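Proton-dependent oligopeptide transporter family protein (Xanthomonas campestris, PDB 6EI3) probably couples the inward flow of protons to the uptake of small peptides across the bacterial membrane, as other POT family transporters do. Local coordinates at residues Val292-Ala297 against Gly491-Arg496; Asp127-Asp130 against His135-Lys138; Leu158-Leu163 against Ala328-Ala333. One frame throughout, in Å; residues are numbered along the deposited sequence.

The three contacts are spread over a major facilitator fold, and none touches another, nearest atoms lying about 18 to 22 Å apart. Contacts 2 and 3 share helix 137-165: contact 2 lies at its start, contact 3 near its far end, with centres about 36 Å apart. Contact 1 pairs two helices of the C-terminal half, its centre about 33 Å from contact 2 and about 37 Å from contact 3, across the chain's centre from the latter. Contact 3 is the one that joins the two halves of the transporter. Bound monoacylglycerol molecules lie against contacts 1 and 3, consistent with a place at the lipid-facing surface, whereas contact 2 lies in the loop between two helices.

Contact 1 (Val292-Ala297 against Gly491-Arg496). With 78M ((2S)-2,3-dihydroxypropyl(7Z)-pentadec-7-enoate), chain O; 78M ((2S)-2,3-dihydroxypropyl(7Z)-pentadec-7-enoate), chain J; 78M ((2S)-2,3-dihydroxypropyl(7Z)-pentadec-7-enoate), chain C.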
loop_
_atom_site.group_PDB
_atom_site.type_symbol
_atom_site.label_atom_id
_atom_site.label_comp_id
_atom_site.label_asym_id
_atom_site.label_seq_id
_atom_site.Cartn_x
_atom_site.Cartn_y
_atom_site.Cartn_z
ATOM N N VAL A 292 -4.055 -12.937 -11.680
ATOM C CA VAL A 292 -3.209 -11.979 -10.947
ATOM C C VAL A 292 -3.971 -11.410 -9.756
ATOM O O VAL A 292 -3.404 -11.288 -8.665
ATOM C CB VAL A 292 -2.653 -10.867 -11.886
ATOM C CG1 VAL A 292 -2.284 -9.592 -11.118
ATOM C CG2 VAL A 292 -1.467 -11.379 -12.683
ATOM N N LEU A 293 -5.254 -11.071 -9.961
ATOM C CA LEU A 293 -6.133 -10.543 -8.923
ATOM C C LEU A 293 -6.226 -11.529 -7.745
ATOM O O LEU A 293 -6.224 -11.082 -6.595
ATOM C CB LEU A 293 -7.532 -10.180 -9.497
ATOM C CG LEU A 293 -8.607 -9.647 -8.508
ATOM C CD1 LEU A 293 -8.207 -8.310 -7.878
ATOM C CD2 LEU A 293 -9.965 -9.510 -9.191
ATOM N N VAL A 294 -6.247 -12.859 -8.028
ATOM C CA VAL A 294 -6.261 -13.888 -6.980
ATOM C C VAL A 294 -4.927 -13.876 -6.208
ATOM O O VAL A 294 -4.947 -13.848 -4.975
ATOM C CB VAL A 294 -6.653 -15.296 -7.492
ATOM C CG1 VAL A 294 -6.594 -16.326 -6.363
ATOM C CG2 VAL A 294 -8.052 -15.270 -8.097
ATOM N N ILE A 295 -3.785 -13.873 -6.932
ATOM C CA ILE A 295 -2.443 -13.791 -6.339
ATOM C C ILE A 295 -2.358 -12.533 -5.435
ATOM O O ILE A 295 -1.927 -12.641 -4.281
ATOM C CB ILE A 295 -1.363 -13.840 -7.462
ATOM C CG1 ILE A 295 -1.212 -15.278 -7.986
ATOM C CG2 ILE A 295 -0.010 -13.306 -6.999
ATOM C CD1 ILE A 295 -1.052 -15.407 -9.482
ATOM N N PHE A 296 -2.811 -11.364 -5.950
ATOM C CA PHE A 296 -2.833 -10.092 -5.200
ATOM C C PHE A 296 -3.719 -10.173 -3.951
ATOM O O PHE A 296 -3.313 -9.699 -2.902
ATOM C CB PHE A 296 -3.261 -8.902 -6.089
ATOM C CG PHE A 296 -2.221 -8.351 -7.052
ATOM C CD1 PHE A 296 -0.983 -8.977 -7.212
ATOM C CD2 PHE A 296 -2.482 -7.211 -7.800
ATOM C CE1 PHE A 296 -0.036 -8.477 -8.115
ATOM C CE2 PHE A 296 -1.536 -6.716 -8.707
ATOM C CZ PHE A 296 -0.322 -7.350 -8.854
ATOM N N ALA A 297 -4.897 -10.801 -4.053
ATOM C CA ALA A 297 -5.825 -10.961 -2.915
ATOM C C ALA A 297 -5.159 -11.727 -1.759
ATOM O O ALA A 297 -5.322 -11.383 -0.584
ATOM C CB ALA A 297 -7.097 -11.688 -3.370
ATOM N N GLY A 491 0.700 -20.441 -1.369
ATOM C CA GLY A 491 1.520 -21.557 -1.833
ATOM C C GLY A 491 0.750 -22.635 -2.557
ATOM O O GLY A 491 1.254 -23.203 -3.539
ATOM N N LEU A 492 -0.478 -22.930 -2.075
ATOM C CA LEU A 492 -1.326 -23.952 -2.697
ATOM C C LEU A 492 -1.860 -23.450 -4.035
ATOM O O LEU A 492 -1.921 -24.216 -4.991
ATOM C CB LEU A 492 -2.458 -24.404 -1.756
ATOM C CG LEU A 492 -2.019 -25.163 -0.478
ATOM C CD1 LEU A 492 -3.123 -25.142 0.575
ATOM C CD2 LEU A 492 -1.630 -26.607 -0.786
ATOM N N TYR A 493 -2.185 -22.148 -4.115
ATOM C CA TYR A 493 -2.635 -21.517 -5.357
ATOM C C TYR A 493 -1.457 -21.459 -6.370
ATOM O O TYR A 493 -1.629 -21.832 -7.529
ATOM C CB TYR A 493 -3.218 -20.109 -5.103
ATOM C CG TYR A 493 -3.770 -19.487 -6.368
ATOM C CD1 TYR A 493 -5.030 -19.843 -6.853
ATOM C CD2 TYR A 493 -2.990 -18.635 -7.147
ATOM C CE1 TYR A 493 -5.516 -19.322 -8.053
ATOM C CE2 TYR A 493 -3.463 -18.114 -8.349
ATOM C CZ TYR A 493 -4.735 -18.438 -8.785
ATOM O OH TYR A 493 -5.188 -17.905 -9.966
ATOM N N ALA A 494 -0.271 -21.021 -5.897
ATOM C CA ALA A 494 0.978 -20.914 -6.660
ATOM C C ALA A 494 1.375 -22.256 -7.264
ATOM O O ALA A 494 1.797 -22.299 -8.419
ATOM C CB ALA A 494 2.098 -20.378 -5.773
ATOM N N ARG A 495 1.169 -23.359 -6.511
ATOM C CA ARG A 495 1.464 -24.717 -6.960
ATOM C C ARG A 495 0.778 -25.058 -8.301
ATOM O O ARG A 495 1.395 -25.686 -9.153
ATOM C CB ARG A 495 1.100 -25.740 -5.858
ATOM C CG ARG A 495 1.173 -27.222 -6.252
ATOM C CD ARG A 495 2.600 -27.720 -6.465
ATOM N NE ARG A 495 2.650 -29.144 -6.811
ATOM C CZ ARG A 495 3.775 -29.837 -6.966
ATOM N NH1 ARG A 495 4.954 -29.249 -6.807
ATOM N NH2 ARG A 495 3.728 -31.125 -7.276
ATOM N N ARG A 496 -0.475 -24.630 -8.483
ATOM C CA ARG A 496 -1.253 -24.912 -9.687
ATOM C C ARG A 496 -1.164 -23.804 -10.736
ATOM O O ARG A 496 -1.737 -23.938 -11.817
ATOM C CB ARG A 496 -2.716 -25.228 -9.315
ATOM C CG ARG A 496 -2.866 -26.549 -8.554
ATOM C CD ARG A 496 -4.234 -26.710 -7.914
ATOM N NE ARG A 496 -4.218 -27.725 -6.857
ATOM C CZ ARG A 496 -4.473 -29.018 -7.041
ATOM N NH1 ARG A 496 -4.777 -29.478 -8.251
ATOM N NH2 ARG A 496 -4.428 -29.862 -6.019
HETATM O O21 78M O . -7.389 -19.262 -10.822
HETATM C C20 78M O . -8.186 -18.199 -11.318
HETATM C C18 78M O . -9.319 -17.876 -10.373
HETATM O O19 78M O . -10.136 -19.031 -10.171
HETATM C C17 78M O . -10.169 -16.729 -10.862
HETATM O O2 78M O . -10.886 -16.244 -9.703
HETATM C C1 78M O . -11.477 -15.046 -9.783
HETATM O O1 78M O . -11.592 -14.417 -10.804
HETATM C C2 78M O . -11.964 -14.588 -8.439
HETATM C C3 78M O . -11.293 -13.306 -7.964
HETATM C C4 78M O . -10.967 -13.321 -6.477
HETATM C C5 78M O . -11.721 -12.296 -5.646
HETATM C C6 78M O . -11.153 -10.872 -5.706
HETATM C C7 78M O . -10.398 -10.509 -4.468
HETATM C C8 78M O . -10.766 -9.639 -3.542
HETATM C C9 78M O . -9.996 -9.292 -2.301
HETATM C C10 78M O . -10.357 -10.226 -1.141
HETATM C C11 78M O . -9.167 -10.783 -0.380
HETATM C C12 78M O . -9.420 -12.169 0.201
HETATM C C13 78M O . -8.212 -12.850 0.831
HETATM C C15 78M O . -6.899 -13.294 2.928
HETATM C C14 78M O . -7.883 -12.390 2.239
HETATM O O21 78M J . 6.659 -25.928 -10.007
HETATM C C20 78M J . 5.851 -24.874 -9.505
HETATM C C18 78M J . 5.865 -24.851 -7.994
HETATM O O19 78M J . 5.433 -26.119 -7.488
HETATM C C17 78M J . 5.010 -23.742 -7.428
HETATM O O2 78M J . 5.121 -23.821 -5.987
HETATM C C1 78M J . 5.285 -22.678 -5.308
HETATM O O1 78M J . 5.441 -21.604 -5.827
HETATM C C2 78M J . 5.241 -22.915 -3.824
HETATM C C3 78M J . 6.265 -22.094 -3.054
HETATM C C4 78M J . 6.612 -22.664 -1.694
HETATM C C5 78M J . 7.868 -22.042 -1.114
HETATM C C6 78M J . 8.160 -22.435 0.332
HETATM C C7 78M J . 9.506 -21.936 0.776
HETATM C C8 78M J . 9.930 -21.693 2.014
HETATM C C9 78M J . 9.172 -21.852 3.305
HETATM C C10 78M J . 8.690 -20.520 3.889
HETATM C C11 78M J . 9.739 -19.719 4.672
HETATM C C12 78M J . 9.987 -20.158 6.116
HETATM C C13 78M J . 8.795 -20.006 7.055
HETATM C C15 78M J . 7.666 -20.792 9.167
HETATM C C14 78M J . 8.967 -20.664 8.409
HETATM O O21 78M C . 7.259 -26.851 -4.370
HETATM C C20 78M C . 5.881 -26.598 -4.125
HETATM C C18 78M C . 5.584 -26.604 -2.644
HETATM O O19 78M C . 5.873 -27.896 -2.099
HETATM C C17 78M C . 4.154 -26.231 -2.332
HETATM O O2 78M C . 4.100 -26.181 -0.886
HETATM C C1 78M C . 3.183 -25.398 -0.304
HETATM O O1 78M C . 2.394 -24.721 -0.908
HETATM C C2 78M C . 3.260 -25.493 1.192
HETATM C C3 78M C . 3.000 -24.183 1.925
HETATM C C4 78M C . 4.125 -23.167 1.777
HETATM C C5 78M C . 4.775 -22.715 3.079
HETATM C C6 78M C . 3.886 -21.845 3.966
HETATM C C7 78M C . 4.574 -21.377 5.210
HETATM C C8 78M C . 4.363 -21.779 6.456
HETATM C C9 78M C . 3.399 -22.830 6.930
HETATM C C10 78M C . 2.152 -22.242 7.578
HETATM C C11 78M C . 1.109 -23.282 7.971
HETATM C C12 78M C . -0.171 -22.709 8.578
HETATM C C13 78M C . -0.088 -22.345 10.060
HETATM C C15 78M C . -1.141 -21.126 12.006
HETATM C C14 78M C . -1.328 -21.657 10.603
#
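Helix 281-306 and the last turn of helix 471-495 pass each other with Ile-295 CA and Tyr-493 CA 7.8 Å apart, the nearest CA pair of the two segments. Both helices belong to the C-terminal bundle of the major facilitator fold. Between 292-297 and 491-496 the contact rests on one aromatic ring, that of Tyr-493, which reaches across to two branched aliphatic residues. With its CG anti to the backbone N (chi1 -176°), the ring extends toward helix 281-306 and crosses both partners at about a right angle. Val-294 lays its CG1 branch over one face, 3.7 Å from the ring centroid and 17° off the normal, a CH-pi contact displaced a little toward the CE1 side. Ile-295 comes to the other side of the ring's outline: its CG1 is 3.6 Å from Tyr-493 CE2, in an oblique approach, and its CD1 lies in the ring plane at the edge. A tyrosine suits this place because the flat carbon ring packs against the two aliphatic side chains while the hydroxyl arrives at the polar head of the monoacylglycerol of chain O. Val-294 serves both neighbours, since its second branch, CG2, is 3.4 Å from the ester oxygen O2 of that lipid. Beyond the interface Ile-295 packs on Phe-420 and Met-367, which ties it to helices 400-424 and 363-389. On the far side of helix 471-495, Arg-495 bends at chi2 (70°), and its NH1 gives a hydrogen bond of 3.2 Å to the glycerol O19 of the chain J lipid. At the end of the ring, Tyr-493 OH and the glycerol O21 of the chain O lipid share a hydrogen bond of 2.7 Å, with O21 near the ring plane.

Contact 2 (Asp127-Asp130 against His135-Lys138); sequences DQFD and HRAK
The ring of Phe-129 lies flat against the backbone of Arg-136 and Ala-137, so that the peptide linking these two residues covers one of its faces. Ala-137 N stands 4.0 Å above the ring plane, over its centre, and Arg-136 C is 3.9 Å above it, displaced toward the rim. This is the short cytoplasmic loop between the fourth and fifth transmembrane helices of the major facilitator fold: the chain leaves helix 121-127, crosses the loop and enters helix 137-165 through a 3-10 turn. Two side chains add to the peptide's cover. The methyl CB of Ala-137 is 3.8 Å from Phe-129 CE1, and on the other flank of the ring Arg-136 brings CB to 3.9 Å from CE2. Alanine suits its place because its single methyl lies beside the ring and leaves the peptide close to the face. Arginine contributes only the root of its chain: CG is anti to the backbone N (chi1 -155°), the chain then bends twice, and the guanidinium is carried off toward solvent, its plane 48° from that of the ring. Phe-129 also touches Pro-1 and Ile-4, so the ring is wedged between the start of the chain and the new helix. The neighbours of Phe-129 hold the loop by polar bonds: Gln-128 OE1 accepts from Val-194 N and Gln-3 NE2, and Asp-127 forms a salt bridge with Lys-75. The loop is also braced from within, where Lys-134 NZ bonds to Phe-129 O. Inside the turn under the ring, Lys-138 N reaches back 3.2 Å to His-135 O.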
loop_
_atom_site.group_PDB
_atom_site.type_symbol
_atom_site.label_atom_id
_atom_site.label_comp_id
_atom_site.label_asym_id
_atom_site.label_seq_id
_atom_site.Cartn_x
_atom_site.Cartn_y
_atom_site.Cartn_z
ATOM N N ASP A 127 6.938 9.804 -20.121
ATOM C CA ASP A 127 6.456 10.660 -21.230
ATOM C C ASP A 127 7.502 11.690 -21.671
ATOM O O ASP A 127 7.444 12.145 -22.797
ATOM C CB ASP A 127 5.195 11.454 -20.801
ATOM C CG ASP A 127 3.916 10.653 -20.655
ATOM O OD1 ASP A 127 3.911 9.458 -21.035
ATOM O OD2 ASP A 127 2.913 11.220 -20.149
ATOM N N GLN A 128 8.421 12.091 -20.779
ATOM C CA GLN A 128 9.434 13.108 -21.087
ATOM C C GLN A 128 10.511 12.632 -22.050
ATOM O O GLN A 128 11.218 13.466 -22.611
ATOM C CB GLN A 128 10.053 13.687 -19.809
ATOM C CG GLN A 128 9.016 14.213 -18.795
ATOM C CD GLN A 128 7.978 15.099 -19.441
ATOM O OE1 GLN A 128 8.304 16.074 -20.118
ATOM N NE2 GLN A 128 6.701 14.738 -19.299
ATOM N N PHE A 129 10.619 11.301 -22.254
ATOM C CA PHE A 129 11.579 10.665 -23.167
ATOM C C PHE A 129 10.909 10.378 -24.509
ATOM O O PHE A 129 9.805 9.825 -24.530
ATOM C CB PHE A 129 12.094 9.337 -22.558
ATOM C CG PHE A 129 12.915 9.520 -21.307
ATOM C CD1 PHE A 129 12.308 9.554 -20.054
ATOM C CD2 PHE A 129 14.298 9.663 -21.377
ATOM C CE1 PHE A 129 13.065 9.729 -18.896
ATOM C CE2 PHE A 129 15.059 9.836 -20.214
ATOM C CZ PHE A 129 14.435 9.871 -18.982
ATOM N N ASP A 130 11.584 10.696 -25.633
ATOM C CA ASP A 130 11.024 10.386 -26.958
ATOM C C ASP A 130 10.838 8.863 -27.106
ATOM O O ASP A 130 11.556 8.107 -26.456
ATOM C CB ASP A 130 11.835 11.015 -28.103
ATOM C CG ASP A 130 13.240 10.476 -28.280
ATOM O OD1 ASP A 130 13.390 9.417 -28.926
ATOM O OD2 ASP A 130 14.198 11.158 -27.847
ATOM N N HIS A 135 13.664 3.372 -23.022
ATOM C CA HIS A 135 14.552 2.535 -22.204
ATOM C C HIS A 135 15.427 3.356 -21.243
ATOM O O HIS A 135 15.790 2.855 -20.184
ATOM C CB HIS A 135 15.421 1.607 -23.083
ATOM C CG HIS A 135 16.423 2.329 -23.924
ATOM N ND1 HIS A 135 16.100 2.808 -25.183
ATOM C CD2 HIS A 135 17.713 2.637 -23.657
ATOM C CE1 HIS A 135 17.198 3.393 -25.641
ATOM N NE2 HIS A 135 18.195 3.317 -24.757
ATOM N N ARG A 136 15.744 4.614 -21.611
ATOM C CA ARG A 136 16.560 5.548 -20.828
ATOM C C ARG A 136 15.861 5.997 -19.523
ATOM O O ARG A 136 16.531 6.469 -18.604
ATOM C CB ARG A 136 16.962 6.748 -21.701
ATOM C CG ARG A 136 18.235 7.450 -21.257
ATOM C CD ARG A 136 19.046 7.962 -22.433
ATOM N NE ARG A 136 19.779 6.889 -23.109
ATOM C CZ ARG A 136 20.986 6.457 -22.751
ATOM N NH1 ARG A 136 21.610 6.993 -21.707
ATOM N NH2 ARG A 136 21.575 5.480 -23.428
ATOM N N ALA A 137 14.531 5.793 -19.423
ATOM C CA ALA A 137 13.763 6.104 -18.212
ATOM C C ALA A 137 14.167 5.192 -17.045
ATOM O O ALA A 137 13.949 5.568 -15.900
ATOM C CB ALA A 137 12.270 6.004 -18.479
ATOM N N LYS A 138 14.795 4.024 -17.340
ATOM C CA LYS A 138 15.303 3.029 -16.373
ATOM C C LYS A 138 16.248 3.687 -15.351
ATOM O O LYS A 138 16.164 3.384 -14.165
ATOM C CB LYS A 138 16.045 1.888 -17.124
ATOM C CG LYS A 138 16.590 0.751 -16.251
ATOM C CD LYS A 138 15.560 -0.363 -16.010
ATOM C CE LYS A 138 16.040 -1.418 -15.034
ATOM N NZ LYS A 138 16.043 -0.926 -13.628
#

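Contact 3 (Leu158-Leu163 against Ala328-Ala333); sequences LIPLAL and ASQMQA. With 78M ((2S)-2,3-dihydroxypropyl(7Z)-pentadec-7-enoate), chain K; 78M ((2S)-2,3-dihydroxypropyl(7Z)-pentadec-7-enoate), chain L; 78M ((2S)-2,3-dihydroxypropyl(7Z)-pentadec-7-enoate), chain I.
Ser-329, whose CB rests on the ring of Pro-160, has a carbonyl oxygen gripped twice by Gln-332. The backbone N of Gln-332 lies 3.1 Å from Ser-329 O, a bond of the 3-10 turn, and its side-chain NE2 lies 3.0 Å from the same oxygen, in the carbonyl plane and on a lone pair, though the oxygen is 20° out of the glutamine's amide plane; the same NE2 also bonds Asn-23 O. The double hold stiffens the turn that faces helix 137-165. The short side chain of Ser-329 lets CB lie 3.7 Å from Pro-160 CG while OG is hydrogen-bonded with Gln-27 OE1. Pro-160 has no N-H to give, and Leu-161 N also lacks its bond to the turn before (a weak one to Leu-158 O remains), so helix 137-165 is kinked here. The proline ring offers an apolar surface that Gln-330 CG also meets, 3.9 Å from Pro-160 CB. That helix lies in the N-terminal half of the major facilitator fold, and residues 328-333 lead into helix 334-357 of the C-terminal half, so the contact joins both bundles. Beyond CG the extended chain of Gln-330 crosses Leu-161 at about a right angle, bringing NE2 3.6 Å from Leu-161 CG. The amide is bonded at both ends, NE2 to Leu-157 O and OE1 from Thr-327 N, which helps fix its rotation. Leu-161 turns CD1 to a bound lipid, probably on the membrane-facing side, 3.8 Å from C4 of the monoacylglycerol of chain I. Next along 328-333, Met-331 SD touches C10 of the one of chain K at 3.7 Å.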
loop_
_atom_site.group_PDB
_atom_site.type_symbol
_atom_site.label_atom_id
_atom_site.label_comp_id
_atom_site.label_asym_id
_atom_site.label_seq_id
_atom_site.Cartn_x
_atom_site.Cartn_y
_atom_site.Cartn_z
ATOM N N LEU A 158 14.791 12.121 11.323
ATOM C CA LEU A 158 14.715 13.551 11.655
ATOM C C LEU A 158 13.368 14.041 12.236
ATOM O O LEU A 158 13.367 14.691 13.289
ATOM C CB LEU A 158 15.107 14.387 10.410
ATOM C CG LEU A 158 14.926 15.914 10.451
ATOM C CD1 LEU A 158 15.889 16.577 11.464
ATOM C CD2 LEU A 158 15.185 16.523 9.083
ATOM N N ILE A 159 12.249 13.786 11.528
ATOM C CA ILE A 159 10.923 14.282 11.901
ATOM C C ILE A 159 10.502 13.826 13.334
ATOM O O ILE A 159 10.048 14.682 14.082
ATOM C CB ILE A 159 9.846 14.004 10.810
ATOM C CG1 ILE A 159 10.317 14.522 9.427
ATOM C CG2 ILE A 159 8.503 14.633 11.192
ATOM C CD1 ILE A 159 10.678 16.098 9.356
ATOM N N PRO A 160 10.730 12.572 13.780
ATOM C CA PRO A 160 10.405 12.219 15.177
ATOM C C PRO A 160 11.172 13.023 16.226
ATOM O O PRO A 160 10.629 13.256 17.311
ATOM C CB PRO A 160 10.714 10.722 15.238
ATOM C CG PRO A 160 10.570 10.251 13.790
ATOM C CD PRO A 160 11.211 11.383 13.044
ATOM N N LEU A 161 12.412 13.478 15.898
ATOM C CA LEU A 161 13.246 14.317 16.770
ATOM C C LEU A 161 12.666 15.730 16.816
ATOM O O LEU A 161 12.658 16.340 17.878
ATOM C CB LEU A 161 14.717 14.372 16.291
ATOM C CG LEU A 161 15.608 13.162 16.591
ATOM C CD1 LEU A 161 17.035 13.445 16.181
ATOM C CD2 LEU A 161 15.597 12.801 18.075
ATOM N N ALA A 162 12.169 16.247 15.662
ATOM C CA ALA A 162 11.478 17.545 15.619
ATOM C C ALA A 162 10.210 17.457 16.506
ATOM O O ALA A 162 9.931 18.385 17.253
ATOM C CB ALA A 162 11.081 17.889 14.187
ATOM N N LEU A 163 9.461 16.336 16.434
ATOM C CA LEU A 163 8.259 16.134 17.256
ATOM C C LEU A 163 8.600 16.132 18.742
ATOM O O LEU A 163 7.981 16.857 19.518
ATOM C CB LEU A 163 7.526 14.809 16.886
ATOM C CG LEU A 163 6.221 14.507 17.700
ATOM C CD1 LEU A 163 5.117 15.557 17.455
ATOM C CD2 LEU A 163 5.712 13.097 17.441
ATOM N N ALA A 328 10.751 6.330 19.827
ATOM C CA ALA A 328 10.239 5.095 19.212
ATOM C C ALA A 328 10.069 5.125 17.670
ATOM O O ALA A 328 10.427 4.152 16.988
ATOM C CB ALA A 328 8.920 4.684 19.875
ATOM N N SER A 329 9.500 6.226 17.144
ATOM C CA SER A 329 9.232 6.412 15.705
ATOM C C SER A 329 10.476 6.302 14.830
ATOM O O SER A 329 10.366 5.871 13.684
ATOM C CB SER A 329 8.511 7.732 15.465
ATOM O OG SER A 329 7.127 7.611 15.749
ATOM N N GLN A 330 11.661 6.656 15.370
ATOM C CA GLN A 330 12.922 6.580 14.615
ATOM C C GLN A 330 13.278 5.165 14.129
ATOM O O GLN A 330 14.029 5.032 13.161
ATOM C CB GLN A 330 14.079 7.163 15.419
ATOM C CG GLN A 330 13.959 8.668 15.643
ATOM C CD GLN A 330 15.134 9.127 16.440
ATOM O OE1 GLN A 330 15.226 8.863 17.624
ATOM N NE2 GLN A 330 16.097 9.732 15.781
ATOM N N MET A 331 12.727 4.115 14.783
ATOM C CA MET A 331 12.985 2.721 14.399
ATOM C C MET A 331 12.521 2.450 12.973
ATOM O O MET A 331 13.047 1.541 12.337
ATOM C CB MET A 331 12.296 1.733 15.359
ATOM C CG MET A 331 12.912 1.724 16.756
ATOM S SD MET A 331 14.688 1.352 16.811
ATOM C CE MET A 331 14.667 -0.430 16.660
ATOM N N GLN A 332 11.542 3.236 12.472
ATOM C CA GLN A 332 11.036 3.104 11.108
ATOM C C GLN A 332 12.125 3.326 10.060
ATOM O O GLN A 332 11.994 2.816 8.959
ATOM C CB GLN A 332 9.808 3.988 10.871
ATOM C CG GLN A 332 8.573 3.475 11.631
ATOM C CD GLN A 332 7.513 4.536 11.692
ATOM O OE1 GLN A 332 6.593 4.564 10.890
ATOM N NE2 GLN A 332 7.645 5.477 12.598
ATOM N N ALA A 333 13.253 3.991 10.430
ATOM C CA ALA A 333 14.388 4.190 9.513
ATOM C C ALA A 333 15.039 2.857 9.149
ATOM O O ALA A 333 15.749 2.778 8.145
ATOM C CB ALA A 333 15.414 5.108 10.143
HETATM O O21 78M K . 21.463 -2.382 23.837
HETATM C C20 78M K . 22.579 -1.518 23.693
HETATM C C18 78M K . 22.367 -0.551 22.552
HETATM O O19 78M K . 22.176 -1.267 21.326
HETATM C C17 78M K . 23.497 0.445 22.409
HETATM O O2 78M K . 22.951 1.442 21.514
HETATM C C1 78M K . 22.852 2.711 21.937
HETATM O O1 78M K . 23.380 3.139 22.929
HETATM C C2 78M K . 21.962 3.512 21.035
HETATM C C3 78M K . 20.495 3.243 21.320
HETATM C C4 78M K . 19.569 3.798 20.255
HETATM C C5 78M K . 18.267 3.019 20.113
HETATM C C6 78M K . 18.405 1.652 19.428
HETATM C C7 78M K . 18.741 1.806 17.982
HETATM C C8 78M K . 18.613 0.909 17.030
HETATM C C9 78M K . 18.953 1.129 15.591
HETATM C C10 78M K . 17.804 1.803 14.828
HETATM C C11 78M K . 17.866 3.327 14.726
HETATM C C12 78M K . 18.756 3.874 13.617
HETATM C C13 78M K . 18.290 3.538 12.207
HETATM C C15 78M K . 18.815 3.515 9.750
HETATM C C14 78M K . 19.307 3.861 11.130
HETATM O O21 78M L . 15.325 19.739 26.040
HETATM C C20 78M L . 16.705 19.774 25.694
HETATM C C18 78M L . 17.122 18.489 25.018
HETATM O O19 78M L . 18.547 18.350 25.037
HETATM C C17 78M L . 16.585 18.361 23.611
HETATM O O2 78M L . 17.492 19.015 22.690
HETATM C C1 78M L . 17.077 20.126 22.073
HETATM O O1 78M L . 16.126 20.777 22.422
HETATM C C2 78M L . 17.952 20.452 20.895
HETATM C C3 78M L . 17.238 20.402 19.545
HETATM C C4 78M L . 17.034 18.996 19.009
HETATM C C5 78M L . 17.154 18.871 17.495
HETATM C C6 78M L . 15.825 18.866 16.740
HETATM C C7 78M L . 15.934 18.310 15.340
HETATM C C8 78M L . 16.157 18.969 14.207
HETATM C C9 78M L . 16.383 20.448 14.027
HETATM C C10 78M L . 16.495 20.910 12.567
HETATM C C11 78M L . 15.201 21.470 11.983
HETATM C C12 78M L . 15.334 22.241 10.666
HETATM C C13 78M L . 15.727 21.434 9.428
HETATM C C15 78M L . 15.038 19.772 7.632
HETATM C C14 78M L . 14.670 20.450 8.931
HETATM O O21 78M I . 17.881 14.487 21.172
HETATM C C20 78M I . 18.189 15.192 22.371
HETATM C C18 78M I . 19.605 15.719 22.350
HETATM O O19 78M I . 19.987 16.109 23.671
HETATM C C17 78M I . 19.799 16.887 21.404
HETATM O O2 78M I . 19.284 16.544 20.092
HETATM C C1 78M I . 20.086 15.913 19.226
HETATM O O1 78M I . 21.164 15.460 19.514
HETATM C C2 78M I . 19.463 15.842 17.863
HETATM C C3 78M I . 20.460 16.042 16.728
HETATM C C4 78M I . 19.849 15.833 15.355
HETATM C C5 78M I . 20.081 16.991 14.408
HETATM C C6 78M I . 19.299 16.888 13.109
HETATM C C7 78M I . 20.138 16.439 11.955
HETATM C C8 78M I . 20.350 17.093 10.822
HETATM C C9 78M I . 19.822 18.443 10.438
HETATM C C10 78M I . 19.979 18.756 8.953
HETATM C C11 78M I . 19.739 20.219 8.611
HETATM C C12 78M I . 19.798 20.536 7.127
HETATM C C13 78M I . 18.439 20.733 6.466
HETATM C C15 78M I . 18.906 20.417 3.966
HETATM C C14 78M I . 18.200 19.897 5.209
#